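Local coordinates for protein serpin (Taeniopygia guttata, PDB 5HGC) that binds cortisol and, as a member of the serpin family, may inhibit serine proteases, at residues A7-V12 with D363-L368; G231-F236 with M357-R362. All blocks are in the same frame, centred on the assembly; numbering follows the deposited sequence.

Contact 1 (A7-V12 with D363-L368); sequences AALKLV and DTNSTL. Unlike the reference sequence in segment 7-12: Ala8 (reference Cys). With HCY ((11alpha,14beta)-11,17,21-trihydroxypregn-4-ene-3,20-dione), chain B.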
ATOM      1  N   ALA A   7      -4.901   1.499 -19.970  1.00 36.12           N
ATOM      2  CA  ALA A   7      -3.526   1.985 -19.731  1.00 35.58           C
ATOM      3  C   ALA A   7      -2.959   1.420 -18.416  1.00 32.90           C
ATOM      4  O   ALA A   7      -1.832   0.893 -18.412  1.00 33.77           O
ATOM      5  CB  ALA A   7      -3.452   3.507 -19.748  1.00 35.60           C
ATOM      6  N   ALA A   8      -3.771   1.473 -17.356  1.00 28.03           N
ATOM      7  CA  ALA A   8      -3.437   0.916 -16.043  1.00 28.71           C
ATOM      8  C   ALA A   8      -3.064  -0.566 -16.107  1.00 31.42           C
ATOM      9  O   ALA A   8      -2.075  -1.006 -15.493  1.00 31.80           O
ATOM     10  CB  ALA A   8      -4.561   1.184 -15.036  1.00 24.37           C
ATOM     11  N   LEU A   9      -3.802  -1.336 -16.907  1.00 34.11           N
ATOM     12  CA  LEU A   9      -3.546  -2.779 -16.920  1.00 34.64           C
ATOM     13  C   LEU A   9      -2.202  -3.149 -17.477  1.00 33.84           C
ATOM     14  O   LEU A   9      -1.691  -4.228 -17.131  1.00 34.35           O
ATOM     15  CB  LEU A   9      -4.654  -3.592 -17.584  1.00 34.77           C
ATOM     16  CG  LEU A   9      -6.019  -3.486 -16.918  1.00 33.76           C
ATOM     17  CD1 LEU A   9      -7.092  -3.885 -17.912  1.00 32.03           C
ATOM     18  CD2 LEU A   9      -6.067  -4.332 -15.662  1.00 32.00           C
ATOM     19  N   LYS A  10      -1.612  -2.262 -18.287  1.00 33.97           N
ATOM     20  CA  LYS A  10      -0.312  -2.564 -18.912  1.00 35.28           C
ATOM     21  C   LYS A  10       0.729  -2.616 -17.832  1.00 36.44           C
ATOM     22  O   LYS A  10       1.804  -3.220 -18.048  1.00 42.33           O
ATOM     23  CB  LYS A  10       0.112  -1.561 -19.982  1.00 39.74           C
ATOM     24  CG  LYS A  10      -0.786  -1.498 -21.204  1.00 49.57           C
ATOM     25  CD  LYS A  10      -0.015  -0.994 -22.419  1.00 53.08           C
ATOM     26  CE  LYS A  10      -0.990  -0.399 -23.425  1.00 57.59           C
ATOM     27  NZ  LYS A  10      -0.295   0.581 -24.305  1.00 57.94           N
ATOM     28  N   LEU A  11       0.397  -2.011 -16.678  1.00 30.11           N
ATOM     29  CA  LEU A  11       1.318  -1.902 -15.557  1.00 29.36           C
ATOM     30  C   LEU A  11       1.295  -3.050 -14.534  1.00 28.98           C
ATOM     31  O   LEU A  11       2.150  -3.117 -13.614  1.00 33.90           O
ATOM     32  CB  LEU A  11       1.091  -0.556 -14.829  1.00 30.45           C
ATOM     33  CG  LEU A  11       1.134   0.782 -15.597  1.00 29.81           C
ATOM     34  CD1 LEU A  11       1.090   1.917 -14.591  1.00 27.27           C
ATOM     35  CD2 LEU A  11       2.319   0.944 -16.545  1.00 27.41           C
ATOM     36  N   VAL A  12       0.352  -3.969 -14.713  1.00 28.95           N
ATOM     37  CA  VAL A  12      -0.075  -4.908 -13.666  1.00 26.27           C
ATOM     38  C   VAL A  12       1.050  -5.841 -13.180  1.00 27.66           C
ATOM     39  O   VAL A  12       1.237  -6.011 -11.958  1.00 30.85           O
ATOM     40  CB  VAL A  12      -1.378  -5.620 -14.078  1.00 25.71           C
ATOM     41  CG1 VAL A  12      -1.623  -6.789 -13.181  1.00 25.86           C
ATOM     42  CG2 VAL A  12      -2.572  -4.672 -14.029  1.00 23.55           C
ATOM     43  N   ASP A 363     -10.760  -4.061 -10.528  1.00 30.07           N
ATOM     44  CA  ASP A 363     -10.806  -3.262 -11.783  1.00 29.45           C
ATOM     45  C   ASP A 363      -9.474  -2.905 -12.415  1.00 32.02           C
ATOM     46  O   ASP A 363      -9.382  -2.811 -13.635  1.00 35.41           O
ATOM     47  CB  ASP A 363     -11.573  -1.983 -11.599  1.00 33.16           C
ATOM     48  CG  ASP A 363     -13.047  -2.223 -11.399  1.00 39.70           C
ATOM     49  OD1 ASP A 363     -13.596  -3.317 -11.749  1.00 43.33           O
ATOM     50  OD2 ASP A 363     -13.664  -1.305 -10.850  1.00 43.13           O
ATOM     51  N   THR A 364      -8.423  -2.746 -11.622  1.00 31.76           N
ATOM     52  CA  THR A 364      -7.102  -2.430 -12.203  1.00 28.44           C
ATOM     53  C   THR A 364      -6.049  -3.477 -11.903  1.00 27.79           C
ATOM     54  O   THR A 364      -4.878  -3.310 -12.286  1.00 25.97           O
ATOM     55  CB  THR A 364      -6.582  -1.113 -11.635  1.00 27.81           C
ATOM     56  OG1 THR A 364      -6.613  -1.189 -10.192  1.00 29.20           O
ATOM     57  CG2 THR A 364      -7.417   0.049 -12.113  1.00 28.82           C
ATOM     58  N   ASN A 365      -6.445  -4.527 -11.182  1.00 26.24           N
ATOM     59  CA  ASN A 365      -5.507  -5.533 -10.732  1.00 28.19           C
ATOM     60  C   ASN A 365      -4.248  -4.966 -10.106  1.00 29.69           C
ATOM     61  O   ASN A 365      -3.138  -5.334 -10.503  1.00 31.04           O
ATOM     62  CB  ASN A 365      -5.127  -6.471 -11.874  1.00 30.89           C
ATOM     63  CG  ASN A 365      -6.271  -7.406 -12.265  1.00 33.00           C
ATOM     64  OD1 ASN A 365      -7.164  -7.708 -11.462  1.00 30.47           O
ATOM     65  ND2 ASN A 365      -6.258  -7.845 -13.514  1.00 33.53           N
ATOM     66  N   SER A 366      -4.419  -4.064  -9.141  1.00 27.13           N
ATOM     67  CA  SER A 366      -3.272  -3.485  -8.453  1.00 26.80           C
ATOM     68  C   SER A 366      -3.351  -3.776  -6.977  1.00 25.42           C
ATOM     69  O   SER A 366      -4.450  -3.838  -6.395  1.00 25.38           O
ATOM     70  CB  SER A 366      -3.158  -1.964  -8.666  1.00 25.97           C
ATOM     71  OG  SER A 366      -4.371  -1.365  -8.292  1.00 35.05           O
ATOM     72  N   THR A 367      -2.168  -3.932  -6.386  1.00 23.29           N
ATOM     73  CA  THR A 367      -2.045  -4.069  -4.954  1.00 23.23           C
ATOM     74  C   THR A 367      -2.135  -2.712  -4.281  1.00 22.33           C
ATOM     75  O   THR A 367      -1.274  -1.839  -4.488  1.00 19.57           O
ATOM     76  CB  THR A 367      -0.731  -4.759  -4.588  1.00 23.38           C
ATOM     77  OG1 THR A 367      -0.503  -5.839  -5.521  1.00 23.49           O
ATOM     78  CG2 THR A 367      -0.784  -5.265  -3.149  1.00 19.84           C
ATOM     79  N   LEU A 368      -3.192  -2.567  -3.486  1.00 21.80           N
ATOM     80  CA  LEU A 368      -3.430  -1.355  -2.731  1.00 22.49           C
ATOM     81  C   LEU A 368      -2.736  -1.377  -1.386  1.00 24.59           C
ATOM     82  O   LEU A 368      -2.201  -0.349  -0.964  1.00 25.12           O
ATOM     83  CB  LEU A 368      -4.925  -1.086  -2.531  1.00 21.63           C
ATOM     84  CG  LEU A 368      -5.762  -1.260  -3.795  1.00 21.23           C
ATOM     85  CD1 LEU A 368      -7.212  -0.937  -3.480  1.00 18.79           C
ATOM     86  CD2 LEU A 368      -5.219  -0.442  -4.982  1.00 20.56           C
TER
HETATM   87  C1  HCY B 501      -1.899 -11.886 -11.680  1.00 32.05           C
HETATM   88  C2  HCY B 501      -0.524 -11.885 -12.341  1.00 35.05           C
HETATM   89  C3  HCY B 501       0.104 -10.509 -12.337  1.00 37.34           C
HETATM   90  C4  HCY B 501      -0.434  -9.433 -11.473  1.00 33.61           C
HETATM   91  C5  HCY B 501      -1.245  -9.745 -10.455  1.00 31.94           C
HETATM   92  C6  HCY B 501      -1.412  -8.757  -9.320  1.00 32.07           C
HETATM   93  C7  HCY B 501      -2.910  -8.579  -8.987  1.00 32.96           C
HETATM   94  C8  HCY B 501      -3.746  -9.862  -8.934  1.00 28.27           C
HETATM   95  C9  HCY B 501      -3.497 -10.709 -10.201  1.00 31.71           C
HETATM   96  C10 HCY B 501      -2.005 -11.064 -10.397  1.00 33.16           C
HETATM   97  C12 HCY B 501      -5.994 -11.568 -10.108  1.00 29.51           C
HETATM   98  C11 HCY B 501      -4.513 -11.887 -10.409  1.00 33.73           C
HETATM   99  C13 HCY B 501      -6.155 -10.751  -8.791  1.00 32.16           C
HETATM  100  C14 HCY B 501      -5.222  -9.539  -8.861  1.00 27.26           C
HETATM  101  C15 HCY B 501      -5.766  -8.571  -7.839  1.00 28.51           C
HETATM  102  C16 HCY B 501      -7.275  -8.777  -7.843  1.00 30.90           C
HETATM  103  C17 HCY B 501      -7.542 -10.073  -8.650  1.00 35.05           C
HETATM  104  C18 HCY B 501      -5.902 -11.594  -7.506  1.00 28.93           C
HETATM  105  C19 HCY B 501      -1.364 -11.859  -9.238  1.00 35.00           C
HETATM  106  C20 HCY B 501      -8.640 -10.930  -8.047  1.00 38.23           C
HETATM  107  C21 HCY B 501      -9.561 -11.738  -8.938  1.00 37.33           C
HETATM  108  O1  HCY B 501       1.101 -10.319 -13.005  1.00 41.86           O
HETATM  109  O2  HCY B 501      -4.063 -12.888  -9.490  1.00 37.22           O
HETATM  110  O3  HCY B 501      -8.079  -9.724  -9.946  1.00 37.09           O
HETATM  111  O4  HCY B 501      -8.799 -10.984  -6.837  1.00 40.15           O
HETATM  112  O5  HCY B 501      -9.737 -12.954  -8.213  1.00 45.83           O
HETATM  113  O   HOH W   1      -3.041  -1.441 -12.790  1.00 20.69           O
HETATM  114  O   HOH W   2      -0.496  -4.735 -10.234  1.00 26.27           O
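Part of the cortisol pocket wall is formed where Val12, in the N-terminal segment, packs on Thr364 O and on CB and O of Asn365. Val12 CG2 lies 3.2 Å from Thr364 O, a close approach of a methyl to a carbonyl, while both methyls flank Asn365 CB, CG1 at 3.8 Å. With CG1 anti to the backbone N (chi1 166°), the same methyl also meets the steroid, 3.4 Å from C4 of HCY. Leu9 adds a looser contact, its CD2 being 3.7 Å from Thr364 O, and Ala8, a cysteine in the reference sequence, places its CB near the Thr364 methyl.

Opposite Asp361 the chain fits in an extra residue, Asn365 together with Ser366, a G1 beta bulge where the loop after strand 355-361 runs into strand 366-373; the left-handed backbone of Asn365 (phi 47°, psi 51°) agrees with this. From the bulge, the Asn365 side chain turns to the ligand: OD1 accepts a hydrogen bond from the hydroxyl O3 of HCY at 2.7 Å. Arg226 and Ser261 also bond the steroid. Ser366 OG donates to Thr364 OG1, whose stronger partner is Asp361.

On the N-terminal side a type I turn from Leu9 to Val12 leads into helix 12-29. The two segments share no direct hydrogen bond, and water links their backbones instead. One water donates to Val12 O at 2.8 Å and to Asn365 O at 2.7 Å. A second donates to Thr364 O and, weakly, to Ala8 O.

Contact 2 (G231-F236 with M357-R362); sequences GSATAF and MLIFDR. With HCY ((11alpha,14beta)-11,17,21-trihydroxypregn-4-ene-3,20-dione), chain B.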
ATOM      1  N   GLY A 231     -17.821  -2.509  -4.009  1.00 28.66           N
ATOM      2  CA  GLY A 231     -16.995  -1.813  -4.967  1.00 28.53           C
ATOM      3  C   GLY A 231     -16.117  -2.848  -5.608  1.00 31.40           C
ATOM      4  O   GLY A 231     -16.540  -3.957  -5.857  1.00 38.52           O
ATOM      5  N   SER A 232     -14.890  -2.507  -5.900  1.00 31.31           N
ATOM      6  CA  SER A 232     -14.041  -3.441  -6.624  1.00 28.59           C
ATOM      7  C   SER A 232     -12.822  -3.936  -5.809  1.00 26.95           C
ATOM      8  O   SER A 232     -12.100  -4.797  -6.313  1.00 27.83           O
ATOM      9  CB  SER A 232     -13.580  -2.813  -7.935  1.00 28.56           C
ATOM     10  OG  SER A 232     -12.998  -1.543  -7.651  1.00 29.50           O
ATOM     11  N   ALA A 233     -12.579  -3.386  -4.614  1.00 24.19           N
ATOM     12  CA  ALA A 233     -11.453  -3.823  -3.758  1.00 27.89           C
ATOM     13  C   ALA A 233     -11.744  -5.196  -3.213  1.00 28.16           C
ATOM     14  O   ALA A 233     -12.880  -5.545  -3.039  1.00 36.06           O
ATOM     15  CB  ALA A 233     -11.164  -2.859  -2.591  1.00 22.98           C
ATOM     16  N   THR A 234     -10.706  -5.964  -2.941  1.00 27.22           N
ATOM     17  CA  THR A 234     -10.842  -7.276  -2.338  1.00 25.53           C
ATOM     18  C   THR A 234      -9.695  -7.509  -1.347  1.00 22.94           C
ATOM     19  O   THR A 234      -8.603  -6.972  -1.532  1.00 22.01           O
ATOM     20  CB  THR A 234     -10.874  -8.348  -3.470  1.00 26.29           C
ATOM     21  OG1 THR A 234     -11.321  -9.599  -2.938  1.00 27.04           O
ATOM     22  CG2 THR A 234      -9.501  -8.492  -4.192  1.00 23.23           C
ATOM     23  N   ALA A 235      -9.943  -8.275  -0.287  1.00 21.56           N
ATOM     24  CA  ALA A 235      -8.889  -8.568   0.705  1.00 18.58           C
ATOM     25  C   ALA A 235      -8.529 -10.058   0.771  1.00 18.01           C
ATOM     26  O   ALA A 235      -9.421 -10.884   0.947  1.00 18.28           O
ATOM     27  CB  ALA A 235      -9.302  -8.039   2.051  1.00 16.28           C
ATOM     28  N   PHE A 236      -7.255 -10.401   0.579  1.00 17.85           N
ATOM     29  CA  PHE A 236      -6.708 -11.786   0.835  1.00 20.01           C
ATOM     30  C   PHE A 236      -6.121 -11.837   2.226  1.00 22.05           C
ATOM     31  O   PHE A 236      -5.253 -11.025   2.549  1.00 22.92           O
ATOM     32  CB  PHE A 236      -5.574 -12.144  -0.122  1.00 19.03           C
ATOM     33  CG  PHE A 236      -6.033 -12.451  -1.529  1.00 20.24           C
ATOM     34  CD1 PHE A 236      -6.752 -11.471  -2.305  1.00 19.74           C
ATOM     35  CD2 PHE A 236      -5.722 -13.689  -2.125  1.00 19.95           C
ATOM     36  CE1 PHE A 236      -7.163 -11.738  -3.624  1.00 20.52           C
ATOM     37  CE2 PHE A 236      -6.137 -13.962  -3.445  1.00 21.13           C
ATOM     38  CZ  PHE A 236      -6.843 -12.989  -4.196  1.00 20.40           C
ATOM     39  N   MET A 357      -2.460  -9.371   5.467  1.00 27.44           N
ATOM     40  CA  MET A 357      -3.645  -8.841   4.799  1.00 25.35           C
ATOM     41  C   MET A 357      -3.231  -8.092   3.494  1.00 27.09           C
ATOM     42  O   MET A 357      -2.434  -7.107   3.531  1.00 28.68           O
ATOM     43  CB  MET A 357      -4.441  -7.978   5.734  1.00 23.25           C
ATOM     44  CG  MET A 357      -5.666  -7.445   5.037  1.00 21.76           C
ATOM     45  SD  MET A 357      -6.695  -6.696   6.301  1.00 27.91           S
ATOM     46  CE  MET A 357      -8.295  -6.432   5.521  1.00 20.89           C
ATOM     47  N   LEU A 358      -3.715  -8.581   2.344  1.00 23.13           N
ATOM     48  CA  LEU A 358      -3.314  -7.994   1.064  1.00 22.13           C
ATOM     49  C   LEU A 358      -4.570  -7.460   0.382  1.00 23.11           C
ATOM     50  O   LEU A 358      -5.540  -8.209   0.160  1.00 24.19           O
ATOM     51  CB  LEU A 358      -2.581  -8.987   0.168  1.00 22.16           C
ATOM     52  CG  LEU A 358      -1.603  -9.935   0.872  1.00 23.31           C
ATOM     53  CD1 LEU A 358      -1.118 -10.980  -0.111  1.00 22.16           C
ATOM     54  CD2 LEU A 358      -0.430  -9.182   1.484  1.00 22.35           C
ATOM     55  N   ILE A 359      -4.582  -6.158   0.089  1.00 20.55           N
ATOM     56  CA  ILE A 359      -5.792  -5.549  -0.443  1.00 19.30           C
ATOM     57  C   ILE A 359      -5.511  -5.159  -1.848  1.00 18.68           C
ATOM     58  O   ILE A 359      -4.522  -4.490  -2.097  1.00 19.95           O
ATOM     59  CB  ILE A 359      -6.236  -4.371   0.395  1.00 18.02           C
ATOM     60  CG1 ILE A 359      -6.454  -4.854   1.850  1.00 17.30           C
ATOM     61  CG2 ILE A 359      -7.465  -3.745  -0.217  1.00 17.56           C
ATOM     62  CD1 ILE A 359      -6.647  -3.776   2.919  1.00 14.96           C
ATOM     63  N   PHE A 360      -6.363  -5.609  -2.759  1.00 19.36           N
ATOM     64  CA  PHE A 360      -6.212  -5.326  -4.195  1.00 22.63           C
ATOM     65  C   PHE A 360      -7.454  -4.620  -4.780  1.00 26.07           C
ATOM     66  O   PHE A 360      -8.604  -4.724  -4.218  1.00 25.45           O
ATOM     67  CB  PHE A 360      -6.001  -6.594  -5.021  1.00 22.66           C
ATOM     68  CG  PHE A 360      -4.880  -7.482  -4.540  1.00 24.29           C
ATOM     69  CD1 PHE A 360      -5.124  -8.494  -3.572  1.00 22.31           C
ATOM     70  CD2 PHE A 360      -3.580  -7.334  -5.055  1.00 23.45           C
ATOM     71  CE1 PHE A 360      -4.106  -9.322  -3.127  1.00 21.61           C
ATOM     72  CE2 PHE A 360      -2.569  -8.169  -4.606  1.00 23.67           C
ATOM     73  CZ  PHE A 360      -2.832  -9.168  -3.647  1.00 22.59           C
ATOM     74  N   ASP A 361      -7.235  -3.937  -5.914  1.00 24.74           N
ATOM     75  CA  ASP A 361      -8.365  -3.533  -6.752  1.00 28.03           C
ATOM     76  C   ASP A 361      -8.602  -4.521  -7.922  1.00 26.53           C
ATOM     77  O   ASP A 361      -7.681  -4.726  -8.720  1.00 28.05           O
ATOM     78  CB  ASP A 361      -8.189  -2.093  -7.246  1.00 30.80           C
ATOM     79  CG  ASP A 361      -9.326  -1.640  -8.169  1.00 36.66           C
ATOM     80  OD1 ASP A 361     -10.495  -2.098  -7.972  1.00 35.22           O
ATOM     81  OD2 ASP A 361      -9.034  -0.834  -9.110  1.00 40.00           O
ATOM     82  N   ARG A 362      -9.818  -5.093  -8.015  1.00 24.93           N
ATOM     83  CA  ARG A 362     -10.204  -6.010  -9.106  1.00 27.16           C
ATOM     84  C   ARG A 362     -10.385  -5.350 -10.480  1.00 28.08           C
ATOM     85  O   ARG A 362     -10.154  -6.021 -11.481  1.00 30.00           O
ATOM     86  CB  ARG A 362     -11.436  -6.858  -8.785  1.00 27.74           C
ATOM     87  CG  ARG A 362     -11.282  -7.870  -7.669  1.00 28.07           C
ATOM     88  CD  ARG A 362     -12.671  -8.356  -7.271  1.00 30.20           C
ATOM     89  NE  ARG A 362     -13.285  -7.420  -6.325  1.00 34.01           N
ATOM     90  CZ  ARG A 362     -14.542  -7.490  -5.881  1.00 36.59           C
ATOM     91  NH1 ARG A 362     -15.338  -8.467  -6.347  1.00 33.61           N
ATOM     92  NH2 ARG A 362     -15.007  -6.573  -4.991  1.00 30.82           N
TER
HETATM   93  C1  HCY B 501      -1.899 -11.886 -11.680  1.00 32.05           C
HETATM   94  C2  HCY B 501      -0.524 -11.885 -12.341  1.00 35.05           C
HETATM   95  C3  HCY B 501       0.104 -10.509 -12.337  1.00 37.34           C
HETATM   96  C4  HCY B 501      -0.434  -9.433 -11.473  1.00 33.61           C
HETATM   97  C5  HCY B 501      -1.245  -9.745 -10.455  1.00 31.94           C
HETATM   98  C6  HCY B 501      -1.412  -8.757  -9.320  1.00 32.07           C
HETATM   99  C7  HCY B 501      -2.910  -8.579  -8.987  1.00 32.96           C
HETATM  100  C8  HCY B 501      -3.746  -9.862  -8.934  1.00 28.27           C
HETATM  101  C9  HCY B 501      -3.497 -10.709 -10.201  1.00 31.71           C
HETATM  102  C10 HCY B 501      -2.005 -11.064 -10.397  1.00 33.16           C
HETATM  103  C12 HCY B 501      -5.994 -11.568 -10.108  1.00 29.51           C
HETATM  104  C11 HCY B 501      -4.513 -11.887 -10.409  1.00 33.73           C
HETATM  105  C13 HCY B 501      -6.155 -10.751  -8.791  1.00 32.16           C
HETATM  106  C14 HCY B 501      -5.222  -9.539  -8.861  1.00 27.26           C
HETATM  107  C15 HCY B 501      -5.766  -8.571  -7.839  1.00 28.51           C
HETATM  108  C16 HCY B 501      -7.275  -8.777  -7.843  1.00 30.90           C
HETATM  109  C17 HCY B 501      -7.542 -10.073  -8.650  1.00 35.05           C
HETATM  110  C18 HCY B 501      -5.902 -11.594  -7.506  1.00 28.93           C
HETATM  111  C19 HCY B 501      -1.364 -11.859  -9.238  1.00 35.00           C
HETATM  112  C20 HCY B 501      -8.640 -10.930  -8.047  1.00 38.23           C
HETATM  113  C21 HCY B 501      -9.561 -11.738  -8.938  1.00 37.33           C
HETATM  114  O1  HCY B 501       1.101 -10.319 -13.005  1.00 41.86           O
HETATM  115  O2  HCY B 501      -4.063 -12.888  -9.490  1.00 37.22           O
HETATM  116  O3  HCY B 501      -8.079  -9.724  -9.946  1.00 37.09           O
HETATM  117  O4  HCY B 501      -8.799 -10.984  -6.837  1.00 40.15           O
HETATM  118  O5  HCY B 501      -9.737 -12.954  -8.213  1.00 45.83           O
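Backbone hydrogen bonds pair Thr234 with Phe360 and Phe236 with Leu358, each through two reciprocal N-H to O bonds, of which Thr234 N to Phe360 O measures 2.8 Å. Ala235-Ile359 lies between them as a non-hydrogen-bonded pair, and Ala233-Asp361 is a second one beyond Thr234-Phe360. The axes of segments 233-236 and 357-361 make 155° N-to-C, so the strands run antiparallel.

Backbone and side-chain bonds of Ser232, Asp361 and Arg362 hold the end beyond this ladder. Ser232 O takes two donors from one residue, Arg362 N and Arg362 NE at 2.9 Å, which reach it from opposite faces of the carbonyl plane. A bend at chi3 (-83°) folds the guanidinium back over the neighbouring strand, where NH2 donates to Ala233 O at 3.1 Å, an acceptor that lies out of the guanidinium plane. Ser232 OG donates to Asp361 OD1 at 2.6 Å, on the syn side of a buried carboxylate that also accepts from Thr364 OG1 through OD2.

The two faces of the ladder differ. One carries Thr234, Leu358 and the rings, the edge of Phe360 pointing at the face of Phe236 in an offset edge-to-face pair, centroids 5.2 Å apart and planes at 80°. On the other, small Ala235 meets Met357 CE and Ile359 CG1.

Steroid contacts fall on the aromatic side. HCY O4 sits at the edge of the Phe236 ring, in its plane and 3.7 Å from CE1; Phe360 CB is 3.5 Å from HCY C15. Ile257 and Ser261, of helix 254-263, border these two rings. Such a wall of antiparallel strands facing a helix resembles the steroid site of corticosteroid-binding globulin, a non-inhibitory serpin.

From the N terminus, the chain first passes 7-12, which stays without its contact 1 partner for some 350 residues. It reaches 231-236 next, and contact 2 closes when 357-362 arrives, after 120 intervening residues; contact 1 closes immediately afterwards with 363-368. The smaller loop therefore lies wholly within the larger, and the two do not cross. The closing segments are consecutive parts of one hairpin, in which Leu368 N lies 2.7 Å from Ile359 O, a probable hydrogen bond. Contact 2 ties that hairpin to strand 233-240, contact 1 to the N-terminal helical region, and the centres, about 12 Å apart, share HCY.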